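PDB 4QRN: 5-Carboxyvanillate Decarboxylase from Novosphingobium aromaticivorans, which probably catalyses the metal-dependent, non-oxidative removal of a carboxylate from 5-carboxyvanillate, as a decarboxylase of the amidohydrolase superfamily. Local coordinates for residues 154-159 with 181-186; 186-191 with 195-200; 281-286 with 291-296. All blocks are in the same frame, centred on the assembly; numbering follows the deposited sequence.

Interaction 1: residues 154-159 with 181-186. With ACT (acetate ion), chain L.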
loop_
_atom_site.group_PDB
_atom_site.type_symbol
_atom_site.label_atom_id
_atom_site.label_comp_id
_atom_site.label_asym_id
_atom_site.label_seq_id
_atom_site.Cartn_x
_atom_site.Cartn_y
_atom_site.Cartn_z
ATOM N N ALA A 154 -22.529 0.410 14.562
ATOM C CA ALA A 154 -23.027 -0.667 13.717
ATOM C C ALA A 154 -23.485 -0.040 12.415
ATOM O O ALA A 154 -24.657 0.265 12.256
ATOM C CB ALA A 154 -24.175 -1.418 14.420
ATOM N N PRO A 155 -22.560 0.195 11.469
ATOM C CA PRO A 155 -22.907 0.951 10.259
ATOM C C PRO A 155 -23.947 0.262 9.410
ATOM O O PRO A 155 -24.526 0.909 8.537
ATOM C CB PRO A 155 -21.567 1.093 9.534
ATOM C CG PRO A 155 -20.547 0.996 10.640
ATOM C CD PRO A 155 -21.108 -0.074 11.532
ATOM N N GLN A 156 -24.200 -1.020 9.655
ATOM C CA GLN A 156 -25.363 -1.673 9.063
ATOM C C GLN A 156 -26.650 -0.902 9.335
ATOM O O GLN A 156 -27.620 -1.009 8.575
ATOM C CB GLN A 156 -25.645 -3.049 9.697
ATOM C CG GLN A 156 -24.555 -4.074 9.778
ATOM C CD GLN A 156 -23.795 -4.027 11.095
ATOM O OE1 GLN A 156 -23.255 -2.989 11.472
ATOM N NE2 GLN A 156 -23.722 -5.167 11.790
ATOM N N ASP A 157 -26.674 -0.147 10.443
ATOM C CA ASP A 157 -27.780 0.747 10.810
ATOM C C ASP A 157 -27.211 2.161 11.029
ATOM O O ASP A 157 -26.839 2.542 12.150
ATOM C CB ASP A 157 -28.485 0.244 12.074
ATOM C CG ASP A 157 -29.742 1.028 12.406
ATOM O OD1 ASP A 157 -29.906 2.159 11.900
ATOM O OD2 ASP A 157 -30.557 0.502 13.198
ATOM N N PRO A 158 -27.090 2.942 9.948
ATOM C CA PRO A 158 -26.449 4.257 10.088
ATOM C C PRO A 158 -27.215 5.213 10.983
ATOM O O PRO A 158 -26.587 6.030 11.649
ATOM C CB PRO A 158 -26.359 4.787 8.645
ATOM C CG PRO A 158 -26.467 3.602 7.797
ATOM C CD PRO A 158 -27.327 2.594 8.541
ATOM N N GLU A 159 -28.534 5.120 11.016
ATOM C CA GLU A 159 -29.303 6.021 11.848
ATOM C C GLU A 159 -29.127 5.686 13.330
ATOM O O GLU A 159 -28.968 6.586 14.164
ATOM C CB GLU A 159 -30.771 5.990 11.428
ATOM C CG GLU A 159 -30.953 6.572 10.023
ATOM C CD GLU A 159 -32.349 6.412 9.489
ATOM O OE1 GLU A 159 -33.289 6.330 10.313
ATOM O OE2 GLU A 159 -32.499 6.370 8.242
ATOM N N SER A 181 -13.084 -0.153 9.324
ATOM C CA SER A 181 -13.139 -0.138 7.879
ATOM C C SER A 181 -14.476 -0.681 7.373
ATOM O O SER A 181 -15.508 -0.208 7.843
ATOM C CB SER A 181 -11.884 -0.764 7.263
ATOM O OG SER A 181 -11.715 -0.248 5.970
ATOM N N HIS A 182 -14.488 -1.550 6.355
ATOM C CA HIS A 182 -15.746 -1.895 5.690
ATOM C C HIS A 182 -16.757 -2.541 6.645
ATOM O O HIS A 182 -16.412 -3.125 7.673
ATOM C CB HIS A 182 -15.493 -2.854 4.503
ATOM C CG HIS A 182 -15.144 -4.243 4.916
ATOM N ND1 HIS A 182 -16.081 -5.254 5.015
ATOM C CD2 HIS A 182 -13.947 -4.781 5.265
ATOM C CE1 HIS A 182 -15.466 -6.359 5.417
ATOM N NE2 HIS A 182 -14.172 -6.100 5.568
ATOM N N THR A 183 -18.030 -2.434 6.262
ATOM C CA THR A 183 -19.076 -3.185 6.933
ATOM C C THR A 183 -19.680 -4.126 5.915
ATOM O O THR A 183 -20.346 -3.691 4.962
ATOM C CB THR A 183 -20.142 -2.245 7.566
ATOM O OG1 THR A 183 -19.533 -1.544 8.650
ATOM C CG2 THR A 183 -21.343 -3.026 8.107
ATOM N N GLN A 184 -19.377 -5.409 6.084
ATOM C CA GLN A 184 -19.921 -6.443 5.197
ATOM C C GLN A 184 -19.686 -6.095 3.720
ATOM O O GLN A 184 -20.555 -6.279 2.866
ATOM C CB GLN A 184 -21.390 -6.708 5.536
ATOM C CG GLN A 184 -21.485 -7.294 6.933
ATOM C CD GLN A 184 -22.901 -7.439 7.426
ATOM O OE1 GLN A 184 -23.753 -7.967 6.722
ATOM N NE2 GLN A 184 -23.164 -6.963 8.638
ATOM N N GLY A 185 -18.482 -5.623 3.433
ATOM C CA GLY A 185 -18.073 -5.366 2.069
ATOM C C GLY A 185 -18.491 -4.016 1.507
ATOM O O GLY A 185 -18.221 -3.735 0.329
ATOM N N ARG A 186 -19.128 -3.186 2.333
ATOM C CA ARG A 186 -19.585 -1.856 1.926
ATOM C C ARG A 186 -18.724 -0.794 2.588
ATOM O O ARG A 186 -18.342 -0.923 3.762
ATOM C CB ARG A 186 -21.052 -1.630 2.318
ATOM C CG ARG A 186 -21.986 -2.647 1.714
ATOM C CD ARG A 186 -23.406 -2.402 2.185
ATOM N NE ARG A 186 -23.938 -1.196 1.574
ATOM C CZ ARG A 186 -25.162 -0.745 1.791
ATOM N NH1 ARG A 186 -25.955 -1.380 2.645
ATOM N NH2 ARG A 186 -25.585 0.339 1.161
HETATM C C ACT L . -25.234 -3.979 4.985
HETATM O O ACT L . -25.439 -2.780 4.683
HETATM O OXT ACT L . -25.039 -4.781 4.036
HETATM C CH3 ACT L . -25.238 -4.438 6.411
#

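Interaction 2: residues 186-191 with 195-200. With ACT (acetate ion), chain L.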
loop_
_atom_site.group_PDB
_atom_site.type_symbol
_atom_site.label_atom_id
_atom_site.label_comp_id
_atom_site.label_asym_id
_atom_site.label_seq_id
_atom_site.Cartn_x
_atom_site.Cartn_y
_atom_site.Cartn_z
ATOM N N ARG A 186 -19.128 -3.186 2.333
ATOM C CA ARG A 186 -19.585 -1.856 1.926
ATOM C C ARG A 186 -18.724 -0.794 2.588
ATOM O O ARG A 186 -18.342 -0.923 3.762
ATOM C CB ARG A 186 -21.052 -1.630 2.318
ATOM C CG ARG A 186 -21.986 -2.647 1.714
ATOM C CD ARG A 186 -23.406 -2.402 2.185
ATOM N NE ARG A 186 -23.938 -1.196 1.574
ATOM C CZ ARG A 186 -25.162 -0.745 1.791
ATOM N NH1 ARG A 186 -25.955 -1.380 2.645
ATOM N NH2 ARG A 186 -25.585 0.339 1.161
ATOM N N TYR A 187 -18.496 0.290 1.856
ATOM C CA TYR A 187 -17.590 1.370 2.261
ATOM C C TYR A 187 -18.348 2.650 2.535
ATOM O O TYR A 187 -19.447 2.877 2.007
ATOM C CB TYR A 187 -16.496 1.554 1.173
ATOM C CG TYR A 187 -15.605 0.326 1.097
ATOM C CD1 TYR A 187 -15.951 -0.789 0.331
ATOM C CD2 TYR A 187 -14.476 0.241 1.908
ATOM C CE1 TYR A 187 -15.178 -1.951 0.361
ATOM C CE2 TYR A 187 -13.684 -0.914 1.947
ATOM C CZ TYR A 187 -14.050 -2.009 1.170
ATOM O OH TYR A 187 -13.334 -3.173 1.204
ATOM N N LEU A 188 -17.742 3.494 3.353
ATOM C CA LEU A 188 -18.440 4.651 3.927
ATOM C C LEU A 188 -18.694 5.762 2.929
ATOM O O LEU A 188 -19.405 6.709 3.257
ATOM C CB LEU A 188 -17.649 5.193 5.122
ATOM C CG LEU A 188 -17.615 4.282 6.355
ATOM C CD1 LEU A 188 -16.523 4.786 7.267
ATOM C CD2 LEU A 188 -18.984 4.211 7.092
ATOM N N ASP A 189 -18.137 5.667 1.722
ATOM C CA ASP A 189 -18.449 6.636 0.677
ATOM C C ASP A 189 -19.841 6.457 0.089
ATOM O O ASP A 189 -20.308 7.322 -0.627
ATOM C CB ASP A 189 -17.427 6.540 -0.450
ATOM C CG ASP A 189 -17.352 5.146 -1.043
ATOM O OD1 ASP A 189 -16.751 4.268 -0.396
ATOM O OD2 ASP A 189 -17.924 4.937 -2.145
ATOM N N GLU A 190 -20.510 5.341 0.378
ATOM C CA GLU A 190 -21.886 5.181 -0.117
ATOM C C GLU A 190 -22.805 6.154 0.600
ATOM O O GLU A 190 -22.657 6.375 1.814
ATOM C CB GLU A 190 -22.417 3.784 0.146
ATOM C CG GLU A 190 -21.832 2.693 -0.688
ATOM C CD GLU A 190 -22.695 1.459 -0.585
ATOM O OE1 GLU A 190 -23.922 1.557 -0.804
ATOM O OE2 GLU A 190 -22.163 0.399 -0.246
ATOM N N GLU A 191 -23.774 6.693 -0.138
ATOM C CA GLU A 191 -24.717 7.643 0.447
ATOM C C GLU A 191 -25.452 7.053 1.652
ATOM O O GLU A 191 -25.815 7.783 2.576
ATOM C CB GLU A 191 -25.741 8.093 -0.591
ATOM C CG GLU A 191 -25.156 8.993 -1.670
ATOM C CD GLU A 191 -26.210 9.788 -2.415
ATOM O OE1 GLU A 191 -27.392 9.384 -2.400
ATOM O OE2 GLU A 191 -25.853 10.823 -3.015
ATOM N N PRO A 195 -25.678 9.382 7.409
ATOM C CA PRO A 195 -26.035 9.787 8.774
ATOM C C PRO A 195 -24.885 9.737 9.772
ATOM O O PRO A 195 -24.897 10.506 10.743
ATOM C CB PRO A 195 -27.156 8.806 9.144
ATOM C CG PRO A 195 -27.824 8.510 7.815
ATOM C CD PRO A 195 -26.644 8.398 6.866
ATOM N N ILE A 196 -23.925 8.845 9.569
ATOM C CA ILE A 196 -22.806 8.750 10.473
ATOM C C ILE A 196 -21.962 10.033 10.386
ATOM O O ILE A 196 -21.568 10.581 11.426
ATOM C CB ILE A 196 -21.976 7.505 10.117
ATOM C CG1 ILE A 196 -22.747 6.248 10.549
ATOM C CG2 ILE A 196 -20.550 7.583 10.720
ATOM C CD1 ILE A 196 -22.171 4.940 9.991
ATOM N N PHE A 197 -21.687 10.502 9.172
ATOM C CA PHE A 197 -20.935 11.734 9.015
ATOM C C PHE A 197 -21.679 12.937 9.543
ATOM O O PHE A 197 -21.073 13.796 10.172
ATOM C CB PHE A 197 -20.507 11.911 7.566
ATOM C CG PHE A 197 -19.538 10.844 7.137
ATOM C CD1 PHE A 197 -18.261 10.835 7.657
ATOM C CD2 PHE A 197 -19.913 9.828 6.280
ATOM C CE1 PHE A 197 -17.346 9.856 7.306
ATOM C CE2 PHE A 197 -19.011 8.827 5.926
ATOM C CZ PHE A 197 -17.723 8.840 6.433
ATOM N N ARG A 198 -22.984 13.009 9.323
ATOM C CA ARG A 198 -23.771 14.118 9.854
ATOM C C ARG A 198 -23.613 14.168 11.375
ATOM O O ARG A 198 -23.432 15.250 11.953
ATOM C CB ARG A 198 -25.240 13.974 9.471
ATOM C CG ARG A 198 -25.516 14.293 7.996
ATOM C CD ARG A 198 -25.547 15.781 7.647
ATOM N NE ARG A 198 -26.686 16.421 8.300
ATOM C CZ ARG A 198 -27.941 16.334 7.872
ATOM N NH1 ARG A 198 -28.208 15.730 6.720
ATOM N NH2 ARG A 198 -28.921 16.874 8.593
ATOM N N ALA A 199 -23.672 13.017 12.033
ATOM C CA ALA A 199 -23.574 12.981 13.483
ATOM C C ALA A 199 -22.186 13.377 13.976
ATOM O O ALA A 199 -22.072 14.100 14.964
ATOM C CB ALA A 199 -23.963 11.595 14.007
ATOM N N LEU A 200 -21.136 12.904 13.303
ATOM C CA LEU A 200 -19.773 13.275 13.688
ATOM C C LEU A 200 -19.563 14.776 13.616
ATOM O O LEU A 200 -18.923 15.350 14.489
ATOM C CB LEU A 200 -18.750 12.566 12.783
ATOM C CG LEU A 200 -18.618 11.070 13.032
ATOM C CD1 LEU A 200 -17.920 10.387 11.843
ATOM C CD2 LEU A 200 -17.854 10.865 14.323
HETATM C C ACT L . -25.234 -3.979 4.985
HETATM O O ACT L . -25.439 -2.780 4.683
HETATM O OXT ACT L . -25.039 -4.781 4.036
HETATM C CH3 ACT L . -25.238 -4.438 6.411
#

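Interaction 3: residues 281-286 with 291-296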
loop_
_atom_site.group_PDB
_atom_site.type_symbol
_atom_site.label_atom_id
_atom_site.label_comp_id
_atom_site.label_asym_id
_atom_site.label_seq_id
_atom_site.Cartn_x
_atom_site.Cartn_y
_atom_site.Cartn_z
ATOM N N ALA A 281 -5.132 12.928 -13.425
ATOM C CA ALA A 281 -5.184 12.354 -14.768
ATOM C C ALA A 281 -6.554 11.770 -15.033
ATOM O O ALA A 281 -7.128 11.951 -16.104
ATOM C CB ALA A 281 -4.114 11.269 -14.917
ATOM N N GLY A 282 -7.097 11.079 -14.037
ATOM C CA GLY A 282 -8.408 10.471 -14.180
ATOM C C GLY A 282 -9.503 11.515 -14.299
ATOM O O GLY A 282 -10.379 11.420 -15.152
ATOM N N VAL A 283 -9.487 12.513 -13.429
ATOM C CA VAL A 283 -10.542 13.515 -13.456
ATOM C C VAL A 283 -10.507 14.260 -14.780
ATOM O O VAL A 283 -11.549 14.485 -15.390
ATOM C CB VAL A 283 -10.382 14.509 -12.278
ATOM C CG1 VAL A 283 -11.265 15.755 -12.446
ATOM C CG2 VAL A 283 -10.695 13.832 -10.936
ATOM N N ARG A 284 -9.319 14.632 -15.232
ATOM C CA ARG A 284 -9.164 15.440 -16.435
ATOM C C ARG A 284 -9.544 14.685 -17.706
ATOM O O ARG A 284 -9.894 15.308 -18.700
ATOM C CB ARG A 284 -7.719 15.937 -16.532
ATOM C CG ARG A 284 -7.312 16.998 -15.504
ATOM C CD ARG A 284 -5.779 17.101 -15.367
ATOM N NE ARG A 284 -5.424 18.127 -14.386
ATOM C CZ ARG A 284 -5.116 19.393 -14.671
ATOM N NH1 ARG A 284 -5.073 19.817 -15.927
ATOM N NH2 ARG A 284 -4.827 20.242 -13.696
ATOM N N SER A 285 -9.479 13.362 -17.689
ATOM C CA SER A 285 -9.829 12.562 -18.855
ATOM C C SER A 285 -11.244 12.007 -18.718
ATOM O O SER A 285 -11.689 11.242 -19.568
ATOM C CB SER A 285 -8.803 11.444 -19.039
ATOM O OG SER A 285 -8.802 10.558 -17.939
ATOM N N GLN A 286 -11.954 12.422 -17.666
ATOM C CA GLN A 286 -13.322 11.963 -17.394
ATOM C C GLN A 286 -13.401 10.438 -17.430
ATOM O O GLN A 286 -14.335 9.859 -17.991
ATOM C CB GLN A 286 -14.293 12.586 -18.394
ATOM C CG GLN A 286 -14.238 14.107 -18.372
ATOM C CD GLN A 286 -15.247 14.728 -19.291
ATOM O OE1 GLN A 286 -15.061 14.754 -20.507
ATOM N NE2 GLN A 286 -16.337 15.219 -18.719
ATOM N N MET A 291 -15.508 9.620 -10.157
ATOM C CA MET A 291 -14.377 10.461 -9.774
ATOM C C MET A 291 -14.466 11.849 -10.375
ATOM O O MET A 291 -14.074 12.047 -11.527
ATOM C CB MET A 291 -13.084 9.813 -10.281
ATOM C CG MET A 291 -11.901 10.180 -9.501
ATOM S SD MET A 291 -12.131 9.418 -7.949
ATOM C CE MET A 291 -10.969 8.055 -8.012
ATOM N N LYS A 292 -14.954 12.806 -9.596
ATOM C CA LYS A 292 -15.194 14.151 -10.107
ATOM C C LYS A 292 -14.334 15.200 -9.412
ATOM O O LYS A 292 -13.669 14.905 -8.428
ATOM C CB LYS A 292 -16.678 14.452 -9.974
ATOM C CG LYS A 292 -17.495 13.485 -10.814
ATOM C CD LYS A 292 -18.836 14.045 -11.247
ATOM C CE LYS A 292 -19.496 13.144 -12.291
ATOM N NZ LYS A 292 -18.591 12.820 -13.444
ATOM N N PRO A 293 -14.312 16.434 -9.943
ATOM C CA PRO A 293 -13.413 17.444 -9.369
ATOM C C PRO A 293 -13.637 17.705 -7.879
ATOM O O PRO A 293 -14.761 17.738 -7.378
ATOM C CB PRO A 293 -13.699 18.682 -10.210
ATOM C CG PRO A 293 -14.124 18.114 -11.529
ATOM C CD PRO A 293 -14.926 16.903 -11.198
ATOM N N LEU A 294 -12.524 17.871 -7.185
ATOM C CA LEU A 294 -12.500 18.183 -5.765
ATOM C C LEU A 294 -12.012 19.599 -5.569
ATOM O O LEU A 294 -11.314 20.147 -6.418
ATOM C CB LEU A 294 -11.543 17.231 -5.045
ATOM C CG LEU A 294 -11.840 15.740 -5.186
ATOM C CD1 LEU A 294 -10.776 14.902 -4.487
ATOM C CD2 LEU A 294 -13.211 15.403 -4.640
ATOM N N LYS A 295 -12.367 20.191 -4.440
ATOM C CA LYS A 295 -11.961 21.573 -4.177
ATOM C C LYS A 295 -10.496 21.697 -3.783
ATOM O O LYS A 295 -9.906 22.750 -3.996
ATOM C CB LYS A 295 -12.833 22.222 -3.108
ATOM C CG LYS A 295 -14.276 22.427 -3.528
ATOM C CD LYS A 295 -15.076 23.093 -2.419
ATOM C CE LYS A 295 -16.520 23.267 -2.837
ATOM N NZ LYS A 295 -17.385 23.704 -1.709
ATOM N N LYS A 296 -9.923 20.634 -3.223
ATOM C CA LYS A 296 -8.501 20.624 -2.852
ATOM C C LYS A 296 -7.825 19.441 -3.526
ATOM O O LYS A 296 -8.486 18.526 -4.029
ATOM C CB LYS A 296 -8.284 20.496 -1.332
ATOM C CG LYS A 296 -8.993 21.554 -0.524
ATOM C CD LYS A 296 -8.635 21.468 0.958
ATOM C CE LYS A 296 -9.210 22.652 1.717
ATOM N NZ LYS A 296 -8.713 22.670 3.097
HETATM O O HOH W 1 -14.223 14.188 -13.860
#

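Interaction 1: residues 154-159 with 181-186
P155 and T183 bring the two backbones together where two turns face each other, their CA atoms 6.5 Å apart. A type I turn runs from A154 to D157, closed by D157 N on A154 O, and a type I' turn from T183 to R186, closed by bonds in both directions between those two residues. No hydrogen bond joins the segments, so side chains make the contact. The CB-CG-CD edge of the P155 ring meets the hydroxyl of T183, with P155 CG 3.4 Å from T183 OG1. The methyl of T183 stands anti to the backbone N (chi1 -68° for OG1), which turns it to Q156, modelled in two conformers. In one of them T183 CG2 is 3.8 Å from Q156 CG, Q156 and Q184 cross at about a right angle with amide planes 77° apart, and Q184 NE2 approaches Q156 CG at 3.4 Å. Both amides donate to neighbouring backbone instead, Q156 NE2 to the carbonyls of V116 and L119, Q184 NE2 to that of Q117. An acetate methyl packs on Q156 CG. These turns follow strands 147-149 and 177-179 of the amidohydrolase fold; D157 N-caps helix 158-170, Q156 touches helix 122-142, and P155 rests on I196 of helix 194-203.

Interaction 2: residues 186-191 with 195-200
L188 meets F197 at the rim of the phenyl ring. The carbonyl oxygen of L188 lies near the ring plane, with L188 O 3.4 Å from F197 CE2, an approach that sets the partial negative charge of the carbonyl against the electropositive C-H edge. Beside it the aliphatic part of the same residue touches the end of the ring, L188 CB being 3.9 Å from F197 CZ. F197 has CG anti to its own carbonyl carbon (chi1 -65°), a torsion that carries the ring from the helix to the turn. One helix position earlier, I196 points its CD1 methyl at the other end of the leucine, with L188 CD2 and I196 CD1 4.4 Å apart, a looser apolar touch.

The loop bearing L188 is shaped by a type I turn from Y187 to E190 and by a salt bridge across it. R186 grips the E190 carboxylate side-on: R186 NE reaches E190 OE2 at 3.0 Å and R186 NH2 reaches E190 OE1 at 2.8 Å, both bonds nearly straight. Both oxygens lie close to the guanidinium plane, whereas the carboxylate is tilted against it. Because NE and NH2 hold E190, R186 NH1 is left to turn to an acetate, probably from the crystallisation liquor, with which it makes a doubtfully short contact.

The contact joins the loop after strand 177-179 to helix 194-203. F197 also packs on L207 of strand 207-209 and L245 of helix 233-248, while A199 faces helix 158-170.

Interaction 3: residues 281-286 with 291-296
The C-terminal end of helix 268-284 closes in a Schellman motif, with Q286 at positive phi as its C-prime residue and Q286 N bonded to V283 O, and the returning chain packs on V283 of the last turn. V283 divides its two methyls between the neighbours. CG1, anti to the backbone N (chi1 167°), reaches the proline ring, V283 CG1 lying 3.8 Å from P293 CG. CG2 turns instead to M291 and K292, with V283 CG2 4.1 Å from M291 CG and 3.9 Å from M291 O. In one of its two conformers the methionine chain beyond CG bends away from residues 281-286. A water donates to both V283 O and M291 O, at 3.1 Å and 3.2 Å from its oxygen, and so bridges the two backbones, which have no direct hydrogen bond. An alanine at V283 would remove both methyls and is likely to leave the P293 ring and M291 CG without their apolar partner. S285 OG bonds back to A281 O at the helix end. From here the chain runs on to helix 298-304, where K296 NZ meets S304 OG; M291 and L294 lean on H279 of helix 268-284, and M291 also packs on A225 of the second subunit.

The three contacts follow one another along the chain. Interactions 1 and 2 adjoin, their centres 9 Å apart: they share R186, and P158 packs on P195, which ties together the loops after strands 147-149 and 177-179 and the helices 158-170 and 194-203. An acetate touches both. Interaction 3 lies further out, its centre about 27 Å from that of interaction 1 and about 22 Å from that of interaction 2, at the end of helix 268-284. The first two thus fasten consecutive strand-to-helix connections, with the T183 side chain about 11 Å from that of the manganese ligand H210. The third also borders the second subunit, as Y187 of interaction 2 does.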